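Long-range contact in fimbria adhesin protein (PDB 3U4K), which serves as the receptor-binding domain of the fimbrial adhesin MrkD, binding human collagen V and probably attaching Klebsiella pneumoniae to host tissue: residues Val53-Asn64 / Arg129-Ile140. Residues are numbered along the deposited sequence; the frame is centred on the assembly and turned at random.
Sequences VIATKTWTMPDN and RLAGSTFTLDII. Unlike the reference sequence in segment 129-140: Ala131 (reference Val).
Trp59 and Phe135 form one of the hydrogen-bonded pairs of an antiparallel ladder that joins strand 53-61 to strand 133-141 in one sheet of the jelly-roll barrel. The axes of segments 55-61 and 133-140 run at 157°, nearly antiparallel, and strand 133-141 has strand 103-111 as its other neighbour. Between Ala55 and Met61 the pairing is regular: Trp59 N donates to Phe135 O at 2.8 Å, and Phe135 N returns a bond to Trp59 O. The register slips by one near the start, where Ile54 and Ala55 both face Ile139 in a classic beta bulge; Ile54 N and Ala55 O each bond to the backbone of Ile139.

The two faces differ in chemistry. On one, the Thr56 torsion (chi1 -173°) swings OG1 to the carbonyl-carbon side, whence it donates to Asp138 OD1 at 2.7 Å, nearly along the C-O axis; Asp138 OD2 forms a salt bridge with Arg106. Next along, Thr58 OG1 and Thr136 OG1 share a hydrogen bond of 2.6 Å, in which either could be the donor. On the other face, Leu137 CB sits at the indole edge, 3.9 Å from Trp59 CZ3; Lys57 CG, from the same strand as Trp59, lies over the rim of one indole face. Selenomethionine Met61, its CG between backbone N and carbonyl carbon (chi1 45°), brings CE to 3.4 Å from Ser133 OG, which Arg109 also binds.

Past the strand, Asp63 OD1 accepts from Gly132 N at 3.1 Å, from above the carboxylate plane. Arg129 NH1 bonds to Asn64 O at 2.9 Å and reaches Asp63 OD1 only weakly, in a long salt bridge. The chemistry thus implies a pairing set chiefly by backbone bonds, with hydroxyls and a carboxylate linking the strands on one face, mainly apolar packing on the other, and polar contacts prolonging the association beyond the ladder.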
# COMPACT_ATOMS: atom_id res chain seq x y z
N VAL A 53 -11.18 0.17 -12.12
CA VAL A 53 -9.74 0.39 -12.03
C VAL A 53 -9.23 1.25 -13.19
O VAL A 53 -9.50 0.96 -14.35
CB VAL A 53 -8.96 -0.96 -11.95
CG1 VAL A 53 -7.49 -0.79 -12.30
CG2 VAL A 53 -9.10 -1.57 -10.57
N ILE A 54 -8.51 2.31 -12.85
CA ILE A 54 -7.86 3.16 -13.84
C ILE A 54 -6.53 2.55 -14.23
O ILE A 54 -6.24 2.37 -15.41
CB ILE A 54 -7.63 4.59 -13.30
CG1 ILE A 54 -8.94 5.19 -12.77
CG2 ILE A 54 -7.02 5.48 -14.38
CD1 ILE A 54 -8.74 6.41 -11.89
N ALA A 55 -5.73 2.23 -13.22
CA ALA A 55 -4.43 1.58 -13.41
C ALA A 55 -4.06 0.73 -12.20
O ALA A 55 -4.47 1.03 -11.07
CB ALA A 55 -3.35 2.61 -13.70
N THR A 56 -3.29 -0.33 -12.44
CA THR A 56 -2.85 -1.23 -11.39
C THR A 56 -1.38 -1.61 -11.58
O THR A 56 -0.88 -1.66 -12.71
CB THR A 56 -3.74 -2.50 -11.32
OG1 THR A 56 -3.39 -3.28 -10.17
CG2 THR A 56 -3.61 -3.36 -12.57
N LYS A 57 -0.68 -1.86 -10.47
CA LYS A 57 0.70 -2.34 -10.54
C LYS A 57 1.01 -3.32 -9.41
O LYS A 57 0.59 -3.12 -8.27
CB LYS A 57 1.69 -1.17 -10.52
CG LYS A 57 3.03 -1.50 -11.17
CD LYS A 57 3.87 -0.26 -11.39
CE LYS A 57 4.77 -0.40 -12.61
NZ LYS A 57 5.61 -1.62 -12.57
N THR A 58 1.76 -4.37 -9.75
CA THR A 58 2.07 -5.44 -8.81
C THR A 58 3.57 -5.70 -8.70
O THR A 58 4.25 -5.93 -9.70
CB THR A 58 1.31 -6.73 -9.18
OG1 THR A 58 -0.08 -6.56 -8.89
CG2 THR A 58 1.83 -7.93 -8.40
N TRP A 59 4.08 -5.65 -7.47
CA TRP A 59 5.45 -6.03 -7.17
C TRP A 59 5.47 -7.33 -6.42
O TRP A 59 4.61 -7.58 -5.57
CB TRP A 59 6.15 -4.95 -6.36
CG TRP A 59 6.14 -3.60 -7.02
CD1 TRP A 59 7.16 -3.01 -7.75
CD2 TRP A 59 5.05 -2.62 -7.02
NE1 TRP A 59 6.79 -1.77 -8.19
CE2 TRP A 59 5.53 -1.48 -7.80
CE3 TRP A 59 3.76 -2.58 -6.49
CZ2 TRP A 59 4.75 -0.35 -8.01
CZ3 TRP A 59 2.98 -1.44 -6.71
CH2 TRP A 59 3.47 -0.35 -7.45
N THR A 60 6.46 -8.16 -6.72
CA THR A 60 6.62 -9.43 -6.01
C THR A 60 7.84 -9.38 -5.09
O THR A 60 8.83 -8.69 -5.37
CB THR A 60 6.74 -10.62 -6.98
OG1 THR A 60 7.95 -10.51 -7.74
CG2 THR A 60 5.55 -10.68 -7.93
N MSE A 61 7.75 -10.11 -3.97
CA MSE A 61 8.91 -10.32 -3.10
C MSE A 61 9.15 -11.80 -3.05
O MSE A 61 8.24 -12.57 -2.72
CB MSE A 61 8.72 -9.73 -1.70
CG MSE A 61 7.35 -10.03 -1.09
SE MSE A 61 7.08 -8.85 0.46
CE MSE A 61 5.50 -7.89 -0.21
N PRO A 62 10.38 -12.23 -3.38
CA PRO A 62 10.72 -13.65 -3.38
C PRO A 62 10.64 -14.23 -1.97
O PRO A 62 10.90 -13.52 -0.99
CB PRO A 62 12.17 -13.67 -3.88
CG PRO A 62 12.71 -12.31 -3.57
CD PRO A 62 11.54 -11.38 -3.74
N ASP A 63 10.27 -15.51 -1.87
CA ASP A 63 10.22 -16.17 -0.57
C ASP A 63 11.63 -16.26 -0.00
O ASP A 63 12.56 -16.71 -0.67
CB ASP A 63 9.55 -17.54 -0.66
CG ASP A 63 8.57 -17.79 0.48
OD1 ASP A 63 8.76 -17.23 1.58
OD2 ASP A 63 7.59 -18.54 0.26
N ASN A 64 11.78 -15.79 1.23
CA ASN A 64 13.09 -15.45 1.75
C ASN A 64 13.43 -16.16 3.06
O ASN A 64 12.54 -16.51 3.83
CB ASN A 64 13.17 -13.94 1.96
CG ASN A 64 14.45 -13.35 1.41
OD1 ASN A 64 15.13 -12.59 2.09
ND2 ASN A 64 14.78 -13.68 0.16
N ARG A 129 9.74 -14.61 9.48
CA ARG A 129 10.10 -14.25 8.11
C ARG A 129 8.93 -13.54 7.44
O ARG A 129 7.79 -13.59 7.92
CB ARG A 129 10.45 -15.50 7.29
CG ARG A 129 11.67 -16.27 7.76
CD ARG A 129 11.99 -17.44 6.83
NE ARG A 129 10.95 -18.47 6.81
CZ ARG A 129 10.08 -18.66 5.81
NH1 ARG A 129 10.12 -17.90 4.72
NH2 ARG A 129 9.19 -19.63 5.90
N LEU A 130 9.22 -12.87 6.32
CA LEU A 130 8.18 -12.35 5.44
C LEU A 130 7.89 -13.37 4.35
O LEU A 130 8.79 -13.78 3.61
CB LEU A 130 8.58 -11.01 4.82
CG LEU A 130 8.20 -9.75 5.60
CD1 LEU A 130 8.82 -8.53 4.94
CD2 LEU A 130 6.68 -9.60 5.70
N ALA A 131 6.63 -13.79 4.29
CA ALA A 131 6.17 -14.78 3.32
C ALA A 131 6.19 -14.18 1.93
O ALA A 131 5.60 -13.12 1.70
CB ALA A 131 4.77 -15.26 3.68
N GLY A 132 6.88 -14.86 1.01
CA GLY A 132 6.89 -14.47 -0.40
C GLY A 132 5.48 -14.16 -0.86
O GLY A 132 4.56 -14.96 -0.67
N SER A 133 5.31 -12.98 -1.45
CA SER A 133 3.99 -12.50 -1.84
C SER A 133 4.04 -11.45 -2.95
O SER A 133 5.12 -11.05 -3.39
CB SER A 133 3.25 -11.93 -0.62
OG SER A 133 4.04 -10.94 0.03
N THR A 134 2.86 -11.04 -3.40
CA THR A 134 2.72 -9.91 -4.31
C THR A 134 2.13 -8.74 -3.55
O THR A 134 1.25 -8.92 -2.71
CB THR A 134 1.78 -10.24 -5.49
OG1 THR A 134 0.45 -10.50 -5.01
CG2 THR A 134 2.29 -11.43 -6.30
N PHE A 135 2.63 -7.54 -3.83
CA PHE A 135 1.99 -6.32 -3.34
C PHE A 135 1.35 -5.59 -4.52
O PHE A 135 1.99 -5.41 -5.55
CB PHE A 135 2.99 -5.41 -2.61
CG PHE A 135 2.34 -4.30 -1.84
CD1 PHE A 135 1.96 -4.49 -0.51
CD2 PHE A 135 2.10 -3.06 -2.43
CE1 PHE A 135 1.36 -3.47 0.21
CE2 PHE A 135 1.50 -2.03 -1.71
CZ PHE A 135 1.13 -2.24 -0.39
N THR A 136 0.10 -5.19 -4.36
CA THR A 136 -0.66 -4.58 -5.46
C THR A 136 -1.30 -3.24 -5.10
O THR A 136 -2.09 -3.14 -4.15
CB THR A 136 -1.73 -5.55 -6.01
OG1 THR A 136 -1.08 -6.73 -6.51
CG2 THR A 136 -2.53 -4.92 -7.13
N LEU A 137 -0.94 -2.21 -5.86
CA LEU A 137 -1.55 -0.89 -5.77
C LEU A 137 -2.62 -0.72 -6.85
O LEU A 137 -2.38 -0.99 -8.03
CB LEU A 137 -0.48 0.20 -5.88
CG LEU A 137 -0.92 1.67 -5.94
CD1 LEU A 137 -1.64 2.10 -4.67
CD2 LEU A 137 0.26 2.59 -6.21
N ASP A 138 -3.80 -0.28 -6.43
CA ASP A 138 -4.91 -0.03 -7.35
C ASP A 138 -5.29 1.44 -7.36
O ASP A 138 -5.52 2.04 -6.30
CB ASP A 138 -6.13 -0.87 -6.96
CG ASP A 138 -6.03 -2.31 -7.42
OD1 ASP A 138 -5.18 -2.62 -8.28
OD2 ASP A 138 -6.82 -3.15 -6.93
N ILE A 139 -5.35 2.01 -8.56
CA ILE A 139 -5.87 3.37 -8.74
C ILE A 139 -7.32 3.29 -9.21
O ILE A 139 -7.61 2.76 -10.28
CB ILE A 139 -5.00 4.19 -9.71
CG1 ILE A 139 -3.56 4.29 -9.18
CG2 ILE A 139 -5.59 5.59 -9.89
CD1 ILE A 139 -2.56 4.78 -10.20
N ILE A 140 -8.22 3.81 -8.38
CA ILE A 140 -9.66 3.69 -8.57
C ILE A 140 -10.27 5.04 -8.93
O ILE A 140 -9.86 6.08 -8.40
CB ILE A 140 -10.35 3.16 -7.29
CG1 ILE A 140 -9.63 1.92 -6.73
CG2 ILE A 140 -11.84 2.91 -7.52
CD1 ILE A 140 -9.62 0.70 -7.63